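Local coordinates for protein GCN5-related N-acetyltransferase (Streptococcus suis, PDB 3G3S) that probably transfers an acetyl group from acetyl-coenzyme A to an amine acceptor, as a GCN5-related N-acetyltransferase, though its own substrate is not established, at residues A[98-103]-A[237-242]; A[102-107]-A[218-223]; A[18-23]-A[184-189]. All coordinates share one frame; numbering follows the deposited sequence. Where two conformers were deposited one is given.

Contact 1 (A[98-103]-A[237-242]); sequences TRYATK and YELDKA. With EDO (1,2-ethanediol), chain F.
With CG of Leu239 anti to its backbone N (chi1 173°) and a further turn about chi2, CD1 folds back to the neighbouring strand, although the Leu239 side chain sets out away from it. CD1 comes to rest 3.9 Å from Tyr100 CB, near the plane of the Tyr100 ring at its edge. Tyr100 CG lies anti to the carbonyl carbon, which carries the ring alongside Ala242, whose methyl CB approaches Tyr100 CE2 to 3.7 Å. Thr98 CG2 meets the same methyl, making a small apolar row that Leu226 and Leu229 of helix 226-235 extend at Tyr100.

The backbones run antiparallel, at 151° between the short strand segments. Ala101 N donates to Lys241 O at 2.9 Å, and Asp240 N reaches Ala101 O at 2.8 Å with a nearly straight N-H, while the bond from Lys241 N to that same oxygen is weak. Past this irregularity the pairing resumes as Lys103 N bonds to Glu238 O at 2.8 Å, almost in line with the C=O. Two waters add to it, one linking Thr102 O to Asp240 OD2, the other Lys103 O to Glu238 N. From the other side of the strand, Arg99 NH2 meets O2 of an ethanediol, probably from the crystallisation liquor, 3.0 Å away and in the guanidinium plane. Within the protein, Arg99 NE is hydrogen-bonded to Tyr243 OH, and NH2 forms a salt bridge with Asp222 OD2.

Asp240 and Lys241 together face Ala101, the signature of a classic beta bulge, here placed where strands 94-102 and 239-248 pair in the central mixed sheet.

Contact 2 (A[102-107]-A[218-223]); sequences TKKDTE and YPSWDA
Thr106 OG1 and Tyr218 OH form a 2.7 Å hydrogen bond in which either could donate, and the threonine oxygen lies at the ring's edge, in its plane. Tyr218 CG stands anti to the backbone N (chi1 175°), sending the phenol across to the loop 102-107, where Lys104 O sits over one ring face and Lys104 CD packs 3.8 Å from Tyr218 CE2. The lysine chain, bent at chi2 (-55°), crosses the tyrosine at about a right angle and delivers NZ to Ser220 OG at 2.7 Å, with a weak bond to Trp221 O besides. That carbonyl is held more firmly by Thr102 OG1, 2.7 Å away and tilted 19° from the carbonyl plane.

Outward the contact thins: Lys103 and Asp105 direct their side chains away from strand 218-223 and are exposed. Two waters bridge the segments, one joining Lys104 NZ, Thr102 N and Asp222 OD1, another joining Thr102 OG1, Lys104 NZ, Tyr218 OH and Trp221 N.

Ser220 OG, which accepts from Lys104 NZ, is in turn hydrogen-bonded to Glu186 OE2. The serine thus stands between the ammonium and a strand carboxylate, consistent with its own proton going to Glu186.

Contact 3 (A[18-23]-A[184-189]); sequences ETIIWT and GIEIEV. With EDO (1,2-ethanediol), chain F.
The first turn of helix 19-26 faces strand 184-191 of the central sheet in this buried contact, and Glu186 is the strand side chain that reaches the helix. Thr19 OG1 donates to Glu186 OE1 at 2.8 Å, arriving from above the carboxylate, 63° out of its plane. Glu186 CG is anti to the backbone N (chi1 -171°) and the chain then bends at chi2, which swings the carboxylate to the helix start and leaves Glu186 CG 4.0 Å from Ile20 CD1. Ile20 crosses it at about a right angle and also packs on Phe53 and Phe55 of strand 52-58.

Glu18, at the N-cap position, brings OE1 to 4.1 Å from Glu186 OE1, the two carboxylate planes 54° apart, while its OE2 lies close to Asp222 OD1, a second pair of like charges. Two waters mediate between Glu18 and Glu186: one accepts from Ile20 N, the other from Thr19 N, and each has both OE1 atoms in donating range. The other oxygen, Glu186 OE2, is bonded to Ser220 OG.

Strand 184-191 runs parallel to its neighbour 218-223, with helix 200-214 between them in the chain, consistent with the central parallel strand pair of the GNAT fold.

Overall arrangement
From the N terminus, helix 19-26 comes first, and contact 3 closes the longest loop by bringing it to strand 184-191 after 160 intervening residues. Strand 94-102 and the loop after it start contacts 1 and 2: 102-107 reaches forward to strand 218-223, closing a loop of 110 residues, and 98-103 pairs with 237-242 farther on. Contacts 1 and 2 share Thr102 and Lys103, and each crosses contact 3, since their segments alternate with its own along the chain. Strands 239-248, 94-102, 218-223 and 184-191 are successive neighbours in one mixed sheet, so the three contacts follow its middle, tied by Tyr237 OH to Pro219 O and by Ser220 OG to Glu186 OE2.

Contact 1 (A[98-103]-A[237-242])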
loop_
_atom_site.group_PDB
_atom_site.type_symbol
_atom_site.label_atom_id
_atom_site.label_comp_id
_atom_site.label_asym_id
_atom_site.label_seq_id
_atom_site.Cartn_x
_atom_site.Cartn_y
_atom_site.Cartn_z
ATOM N N THR A 98 12.024 -13.875 -25.167
ATOM C CA THR A 98 12.087 -12.450 -24.890
ATOM C C THR A 98 10.726 -11.818 -24.799
ATOM O O THR A 98 9.861 -12.080 -25.633
ATOM C CB THR A 98 12.872 -11.705 -25.992
ATOM O OG1 THR A 98 14.191 -12.267 -26.076
ATOM C CG2 THR A 98 12.979 -10.196 -25.691
ATOM N N ARG A 99 10.529 -11.058 -23.722
ATOM C CA ARG A 99 9.318 -10.289 -23.492
ATOM C C ARG A 99 9.752 -8.839 -23.596
ATOM O O ARG A 99 10.956 -8.547 -23.590
ATOM C CB ARG A 99 8.696 -10.590 -22.136
ATOM C CG ARG A 99 8.027 -11.960 -22.064
ATOM C CD ARG A 99 7.453 -12.251 -20.671
ATOM N NE ARG A 99 6.495 -11.239 -20.213
ATOM C CZ ARG A 99 5.181 -11.349 -20.248
ATOM N NH1 ARG A 99 4.589 -12.412 -20.755
ATOM N NH2 ARG A 99 4.440 -10.370 -19.779
ATOM N N TYR A 100 8.767 -7.946 -23.716
ATOM C CA TYR A 100 9.035 -6.533 -23.937
ATOM C C TYR A 100 8.293 -5.673 -22.919
ATOM O O TYR A 100 7.069 -5.611 -22.905
ATOM C CB TYR A 100 8.658 -6.153 -25.393
ATOM C CG TYR A 100 9.416 -7.019 -26.404
ATOM C CD1 TYR A 100 8.913 -8.247 -26.781
ATOM C CD2 TYR A 100 10.656 -6.623 -26.944
ATOM C CE1 TYR A 100 9.594 -9.085 -27.663
ATOM C CE2 TYR A 100 11.342 -7.462 -27.842
ATOM C CZ TYR A 100 10.799 -8.697 -28.175
ATOM O OH TYR A 100 11.410 -9.540 -29.055
ATOM N N ALA A 101 9.067 -5.004 -22.073
ATOM C CA ALA A 101 8.537 -4.123 -21.084
ATOM C C ALA A 101 8.215 -2.808 -21.793
ATOM O O ALA A 101 8.880 -2.451 -22.748
ATOM C CB ALA A 101 9.563 -3.879 -20.025
ATOM N N THR A 102 7.238 -2.101 -21.280
ATOM C CA THR A 102 6.885 -0.782 -21.816
ATOM C C THR A 102 7.089 0.248 -20.705
ATOM O O THR A 102 7.126 -0.083 -19.521
ATOM C CB THR A 102 5.433 -0.753 -22.373
ATOM O OG1 THR A 102 4.477 -0.851 -21.306
ATOM C CG2 THR A 102 5.214 -1.891 -23.407
ATOM N N LYS A 103 7.252 1.509 -21.110
ATOM C CA LYS A 103 7.447 2.602 -20.186
ATOM C C LYS A 103 6.157 2.783 -19.424
ATOM O O LYS A 103 5.078 2.594 -19.988
ATOM C CB LYS A 103 7.834 3.877 -20.944
ATOM C CG LYS A 103 9.174 3.759 -21.632
ATOM C CD LYS A 103 9.688 5.097 -22.167
ATOM C CE LYS A 103 11.040 4.907 -22.855
ATOM N NZ LYS A 103 11.591 6.167 -23.428
ATOM N N TYR A 237 1.544 2.870 -25.951
ATOM C CA TYR A 237 2.677 2.496 -25.116
ATOM C C TYR A 237 3.979 2.629 -25.900
ATOM O O TYR A 237 3.990 2.584 -27.136
ATOM C CB TYR A 237 2.500 1.062 -24.577
ATOM C CG TYR A 237 1.280 0.869 -23.717
ATOM C CD1 TYR A 237 1.336 1.109 -22.357
ATOM C CD2 TYR A 237 0.084 0.411 -24.244
ATOM C CE1 TYR A 237 0.234 0.966 -21.566
ATOM C CE2 TYR A 237 -1.018 0.212 -23.444
ATOM C CZ TYR A 237 -0.937 0.466 -22.089
ATOM O OH TYR A 237 -2.041 0.336 -21.271
ATOM N N GLU A 238 5.079 2.824 -25.189
ATOM C CA GLU A 238 6.387 2.877 -25.807
ATOM C C GLU A 238 7.259 1.841 -25.147
ATOM O O GLU A 238 7.194 1.633 -23.930
ATOM C CB GLU A 238 7.029 4.244 -25.657
ATOM C CG GLU A 238 6.338 5.297 -26.500
ATOM C CD GLU A 238 6.966 6.662 -26.375
ATOM O OE1 GLU A 238 8.084 6.757 -25.824
ATOM O OE2 GLU A 238 6.328 7.642 -26.838
ATOM N N LEU A 239 8.079 1.205 -25.966
ATOM C CA LEU A 239 8.995 0.176 -25.514
ATOM C C LEU A 239 9.982 0.731 -24.496
ATOM O O LEU A 239 10.488 1.853 -24.663
ATOM C CB LEU A 239 9.783 -0.368 -26.702
ATOM C CG LEU A 239 10.925 -1.345 -26.408
ATOM C CD1 LEU A 239 10.422 -2.710 -25.920
ATOM C CD2 LEU A 239 11.788 -1.518 -27.665
ATOM N N ASP A 240 10.209 -0.038 -23.430
ATOM C CA ASP A 240 11.226 0.255 -22.438
ATOM C C ASP A 240 12.417 -0.584 -22.890
ATOM O O ASP A 240 13.393 -0.064 -23.426
ATOM C CB ASP A 240 10.741 -0.117 -21.028
ATOM C CG ASP A 240 11.829 0.043 -19.946
ATOM O OD1 ASP A 240 12.940 0.519 -20.266
ATOM O OD2 ASP A 240 11.555 -0.282 -18.761
ATOM N N LYS A 241 12.322 -1.894 -22.739
ATOM C CA LYS A 241 13.393 -2.770 -23.172
ATOM C C LYS A 241 12.880 -4.194 -23.289
ATOM O O LYS A 241 11.889 -4.580 -22.645
ATOM C CB LYS A 241 14.596 -2.766 -22.195
ATOM C CG LYS A 241 14.261 -3.204 -20.769
ATOM C CD LYS A 241 15.488 -3.392 -19.866
ATOM C CE LYS A 241 16.185 -4.755 -20.111
ATOM N NZ LYS A 241 17.240 -5.132 -19.096
ATOM N N ALA A 242 13.587 -4.945 -24.121
ATOM C CA ALA A 242 13.381 -6.348 -24.286
ATOM C C ALA A 242 13.987 -6.956 -23.033
ATOM O O ALA A 242 14.949 -6.411 -22.511
ATOM C CB ALA A 242 14.133 -6.831 -25.505
HETATM C C1 EDO F . 0.044 -10.724 -17.890
HETATM O O1 EDO F . -0.235 -10.995 -19.269
HETATM C C2 EDO F . 1.377 -10.008 -17.728
HETATM O O2 EDO F . 1.734 -9.331 -18.939
HETATM O O HOH W 1 9.226 -0.289 -17.785
HETATM O O HOH W 2 4.480 3.504 -22.269
#

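Contact 2 (A[102-107]-A[218-223])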
loop_
_atom_site.group_PDB
_atom_site.type_symbol
_atom_site.label_atom_id
_atom_site.label_comp_id
_atom_site.label_asym_id
_atom_site.label_seq_id
_atom_site.Cartn_x
_atom_site.Cartn_y
_atom_site.Cartn_z
ATOM N N THR A 102 7.238 -2.101 -21.280
ATOM C CA THR A 102 6.885 -0.782 -21.816
ATOM C C THR A 102 7.089 0.248 -20.705
ATOM O O THR A 102 7.126 -0.083 -19.521
ATOM C CB THR A 102 5.433 -0.753 -22.373
ATOM O OG1 THR A 102 4.477 -0.851 -21.306
ATOM C CG2 THR A 102 5.214 -1.891 -23.407
ATOM N N LYS A 103 7.252 1.509 -21.110
ATOM C CA LYS A 103 7.447 2.602 -20.186
ATOM C C LYS A 103 6.157 2.783 -19.424
ATOM O O LYS A 103 5.078 2.594 -19.988
ATOM C CB LYS A 103 7.834 3.877 -20.944
ATOM C CG LYS A 103 9.174 3.759 -21.632
ATOM C CD LYS A 103 9.688 5.097 -22.167
ATOM C CE LYS A 103 11.040 4.907 -22.855
ATOM N NZ LYS A 103 11.591 6.167 -23.428
ATOM N N LYS A 104 6.265 3.134 -18.145
ATOM C CA LYS A 104 5.105 3.345 -17.288
ATOM C C LYS A 104 4.606 4.785 -17.221
ATOM O O LYS A 104 3.739 5.078 -16.405
ATOM C CB LYS A 104 5.403 2.845 -15.876
ATOM C CG LYS A 104 5.859 1.371 -15.837
ATOM C CD LYS A 104 4.857 0.473 -16.524
ATOM C CE LYS A 104 5.352 -0.961 -16.734
ATOM N NZ LYS A 104 4.398 -1.666 -17.680
ATOM N N ASP A 105 5.127 5.660 -18.072
ATOM C CA ASP A 105 4.723 7.094 -18.111
ATOM C C ASP A 105 3.909 7.450 -19.359
ATOM O O ASP A 105 3.973 8.579 -19.880
ATOM C CB ASP A 105 5.974 7.985 -18.054
ATOM C CG ASP A 105 6.913 7.752 -19.218
ATOM O OD1 ASP A 105 6.605 6.914 -20.091
ATOM O OD2 ASP A 105 7.978 8.406 -19.255
ATOM N N THR A 106 3.119 6.496 -19.809
ATOM C CA THR A 106 2.360 6.596 -21.036
ATOM C C THR A 106 1.438 7.796 -21.146
ATOM O O THR A 106 0.679 8.086 -20.239
ATOM C CB THR A 106 1.471 5.361 -21.163
ATOM O OG1 THR A 106 2.218 4.220 -20.742
ATOM C CG2 THR A 106 1.017 5.180 -22.571
ATOM N N GLU A 107 1.501 8.468 -22.288
ATOM C CA GLU A 107 0.571 9.534 -22.612
ATOM C C GLU A 107 -0.396 8.908 -23.600
ATOM O O GLU A 107 -0.006 8.597 -24.711
ATOM C CB GLU A 107 1.288 10.732 -23.268
ATOM C CG GLU A 107 2.273 11.496 -22.382
ATOM C CD GLU A 107 3.116 12.519 -23.180
ATOM O OE1 GLU A 107 2.616 13.088 -24.184
ATOM O OE2 GLU A 107 4.284 12.753 -22.790
ATOM N N TYR A 218 -3.737 3.270 -13.570
ATOM C CA TYR A 218 -2.786 3.164 -14.670
ATOM C C TYR A 218 -2.933 1.788 -15.301
ATOM O O TYR A 218 -2.863 0.770 -14.579
ATOM C CB TYR A 218 -1.339 3.356 -14.234
ATOM C CG TYR A 218 -0.393 3.128 -15.378
ATOM C CD1 TYR A 218 -0.319 4.041 -16.417
ATOM C CD2 TYR A 218 0.400 1.974 -15.468
ATOM C CE1 TYR A 218 0.511 3.839 -17.502
ATOM C CE2 TYR A 218 1.252 1.777 -16.558
ATOM C CZ TYR A 218 1.293 2.733 -17.577
ATOM O OH TYR A 218 2.110 2.572 -18.662
ATOM N N PRO A 219 -3.221 1.725 -16.617
ATOM C CA PRO A 219 -3.307 0.457 -17.329
ATOM C C PRO A 219 -1.939 0.039 -17.853
ATOM O O PRO A 219 -1.435 0.566 -18.837
ATOM C CB PRO A 219 -4.272 0.769 -18.472
ATOM C CG PRO A 219 -4.069 2.228 -18.736
ATOM C CD PRO A 219 -3.558 2.866 -17.500
ATOM N N SER A 220 -1.305 -0.903 -17.162
ATOM C CA SER A 220 0.032 -1.364 -17.578
ATOM C C SER A 220 0.031 -2.412 -18.668
ATOM O O SER A 220 -0.852 -3.291 -18.695
ATOM C CB SER A 220 0.757 -2.000 -16.375
ATOM O OG SER A 220 1.984 -2.560 -16.765
ATOM N N TRP A 221 1.046 -2.368 -19.523
ATOM C CA TRP A 221 1.244 -3.380 -20.567
ATOM C C TRP A 221 2.659 -3.959 -20.486
ATOM O O TRP A 221 3.652 -3.220 -20.443
ATOM C CB TRP A 221 1.043 -2.779 -21.948
ATOM C CG TRP A 221 0.833 -3.757 -23.054
ATOM C CD1 TRP A 221 1.769 -4.555 -23.648
ATOM C CD2 TRP A 221 -0.379 -3.984 -23.761
ATOM N NE1 TRP A 221 1.213 -5.282 -24.663
ATOM C CE2 TRP A 221 -0.107 -4.956 -24.766
ATOM C CE3 TRP A 221 -1.679 -3.479 -23.641
ATOM C CZ2 TRP A 221 -1.090 -5.446 -25.620
ATOM C CZ3 TRP A 221 -2.663 -3.965 -24.512
ATOM C CH2 TRP A 221 -2.353 -4.937 -25.487
ATOM N N ASP A 222 2.751 -5.281 -20.462
ATOM C CA ASP A 222 4.026 -5.958 -20.482
ATOM C C ASP A 222 3.836 -7.017 -21.578
ATOM O O ASP A 222 3.067 -7.956 -21.430
ATOM C CB ASP A 222 4.352 -6.549 -19.124
ATOM C CG ASP A 222 5.794 -6.881 -18.957
ATOM O OD1 ASP A 222 6.645 -5.975 -18.955
ATOM O OD2 ASP A 222 6.073 -8.086 -18.700
ATOM N N ALA A 223 4.501 -6.810 -22.706
ATOM C CA ALA A 223 4.283 -7.591 -23.910
ATOM C C ALA A 223 4.912 -8.982 -23.874
ATOM O O ALA A 223 6.118 -9.115 -23.735
ATOM C CB ALA A 223 4.793 -6.809 -25.124
HETATM O O HOH W 3 6.432 -3.362 -18.726
HETATM O O HOH W 4 3.037 -0.060 -19.264
#

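Contact 3 (A[18-23]-A[184-189])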
loop_
_atom_site.group_PDB
_atom_site.type_symbol
_atom_site.label_atom_id
_atom_site.label_comp_id
_atom_site.label_asym_id
_atom_site.label_seq_id
_atom_site.Cartn_x
_atom_site.Cartn_y
_atom_site.Cartn_z
ATOM N N GLU A 18 7.921 -3.632 -12.786
ATOM C CA GLU A 18 6.941 -4.607 -13.214
ATOM C C GLU A 18 5.826 -4.614 -12.174
ATOM O O GLU A 18 6.057 -4.925 -11.011
ATOM C CB GLU A 18 7.573 -5.979 -13.367
ATOM C CG GLU A 18 8.448 -6.089 -14.590
ATOM C CD GLU A 18 7.683 -6.183 -15.897
ATOM O OE1 GLU A 18 6.438 -6.148 -15.898
ATOM O OE2 GLU A 18 8.367 -6.384 -16.934
ATOM N N THR A 19 4.595 -4.317 -12.596
ATOM C CA THR A 19 3.533 -4.100 -11.616
ATOM C C THR A 19 3.147 -5.334 -10.812
ATOM O O THR A 19 2.637 -5.198 -9.727
ATOM C CB THR A 19 2.271 -3.420 -12.220
ATOM O OG1 THR A 19 1.438 -4.369 -12.874
ATOM C CG2 THR A 19 2.674 -2.239 -13.172
ATOM N N ILE A 20 3.401 -6.529 -11.333
ATOM C CA ILE A 20 3.077 -7.756 -10.600
ATOM C C ILE A 20 4.051 -7.865 -9.423
ATOM O O ILE A 20 3.703 -8.432 -8.364
ATOM C CB ILE A 20 3.136 -8.977 -11.520
ATOM C CG1 ILE A 20 1.974 -8.956 -12.518
ATOM C CG2 ILE A 20 3.148 -10.333 -10.689
ATOM C CD1 ILE A 20 2.182 -9.806 -13.747
ATOM N N ILE A 21 5.280 -7.381 -9.594
ATOM C CA ILE A 21 6.181 -7.337 -8.435
ATOM C C ILE A 21 5.555 -6.361 -7.425
ATOM O O ILE A 21 5.484 -6.610 -6.237
ATOM C CB ILE A 21 7.637 -6.906 -8.762
ATOM C CG1 ILE A 21 8.282 -7.786 -9.835
ATOM C CG2 ILE A 21 8.502 -6.899 -7.443
ATOM C CD1 ILE A 21 9.623 -7.245 -10.342
ATOM N N TRP A 22 5.090 -5.212 -7.902
ATOM C CA TRP A 22 4.411 -4.278 -7.001
ATOM C C TRP A 22 3.214 -4.933 -6.295
ATOM O O TRP A 22 3.023 -4.766 -5.077
ATOM C CB TRP A 22 3.939 -3.000 -7.751
ATOM C CG TRP A 22 4.995 -2.310 -8.518
ATOM C CD1 TRP A 22 6.343 -2.459 -8.408
ATOM C CD2 TRP A 22 4.794 -1.249 -9.473
ATOM N NE1 TRP A 22 6.987 -1.608 -9.272
ATOM C CE2 TRP A 22 6.058 -0.840 -9.915
ATOM C CE3 TRP A 22 3.668 -0.643 -10.002
ATOM C CZ2 TRP A 22 6.234 0.154 -10.865
ATOM C CZ3 TRP A 22 3.835 0.348 -10.947
ATOM C CH2 TRP A 22 5.106 0.742 -11.365
ATOM N N THR A 23 2.404 -5.685 -7.037
ATOM C CA THR A 23 1.291 -6.393 -6.448
ATOM C C THR A 23 1.773 -7.258 -5.280
ATOM O O THR A 23 1.284 -7.147 -4.133
ATOM C CB THR A 23 0.608 -7.244 -7.504
ATOM O OG1 THR A 23 -0.034 -6.346 -8.445
ATOM C CG2 THR A 23 -0.476 -8.253 -6.910
ATOM N N GLY A 184 -3.278 0.722 -10.161
ATOM C CA GLY A 184 -3.515 0.298 -11.526
ATOM C C GLY A 184 -3.706 -1.175 -11.679
ATOM O O GLY A 184 -3.953 -1.861 -10.694
ATOM N N ILE A 185 -3.616 -1.630 -12.930
ATOM C CA ILE A 185 -3.736 -3.049 -13.288
ATOM C C ILE A 185 -2.669 -3.435 -14.339
ATOM O O ILE A 185 -2.048 -2.577 -14.974
ATOM C CB ILE A 185 -5.136 -3.437 -13.845
ATOM C CG1 ILE A 185 -5.425 -2.673 -15.159
ATOM C CG2 ILE A 185 -6.218 -3.213 -12.795
ATOM C CD1 ILE A 185 -6.608 -3.193 -15.978
ATOM N N GLU A 186 -2.469 -4.738 -14.479
ATOM C CA GLU A 186 -1.574 -5.307 -15.472
ATOM C C GLU A 186 -2.485 -5.968 -16.479
ATOM O O GLU A 186 -3.278 -6.853 -16.126
ATOM C CB GLU A 186 -0.639 -6.324 -14.833
ATOM C CG GLU A 186 0.445 -6.800 -15.753
ATOM C CD GLU A 186 1.509 -5.753 -15.987
ATOM O OE1 GLU A 186 2.426 -5.599 -15.144
ATOM O OE2 GLU A 186 1.435 -5.109 -17.035
ATOM N N ILE A 187 -2.404 -5.529 -17.739
ATOM C CA ILE A 187 -3.332 -5.977 -18.737
ATOM C C ILE A 187 -3.021 -7.328 -19.354
ATOM O O ILE A 187 -1.871 -7.704 -19.560
ATOM C CB ILE A 187 -3.467 -4.913 -19.896
ATOM C CG1 ILE A 187 -4.068 -3.660 -19.343
ATOM C CG2 ILE A 187 -4.293 -5.492 -21.085
ATOM C CD1 ILE A 187 -4.317 -2.564 -20.424
ATOM N N GLU A 188 -4.102 -8.061 -19.587
ATOM C CA GLU A 188 -4.105 -9.336 -20.265
ATOM C C GLU A 188 -5.082 -9.129 -21.396
ATOM O O GLU A 188 -6.206 -8.719 -21.134
ATOM C CB GLU A 188 -4.675 -10.396 -19.351
ATOM C CG GLU A 188 -5.005 -11.738 -19.997
ATOM C CD GLU A 188 -3.791 -12.577 -20.373
ATOM O OE1 GLU A 188 -2.654 -12.272 -19.979
ATOM O OE2 GLU A 188 -4.006 -13.582 -21.065
ATOM N N VAL A 189 -4.655 -9.426 -22.619
ATOM C CA VAL A 189 -5.519 -9.379 -23.775
ATOM C C VAL A 189 -5.483 -10.755 -24.436
ATOM O O VAL A 189 -4.397 -11.354 -24.603
ATOM C CB VAL A 189 -5.077 -8.307 -24.786
ATOM C CG1 VAL A 189 -6.031 -8.284 -25.940
ATOM C CG2 VAL A 189 -5.016 -6.936 -24.121
HETATM C C1 EDO F . 0.044 -10.724 -17.890
HETATM O O1 EDO F . -0.235 -10.995 -19.269
HETATM C C2 EDO F . 1.377 -10.008 -17.728
HETATM O O2 EDO F . 1.734 -9.331 -18.939
HETATM O O HOH W 5 4.211 -7.086 -14.267
HETATM O O HOH W 6 4.360 -4.017 -15.811
#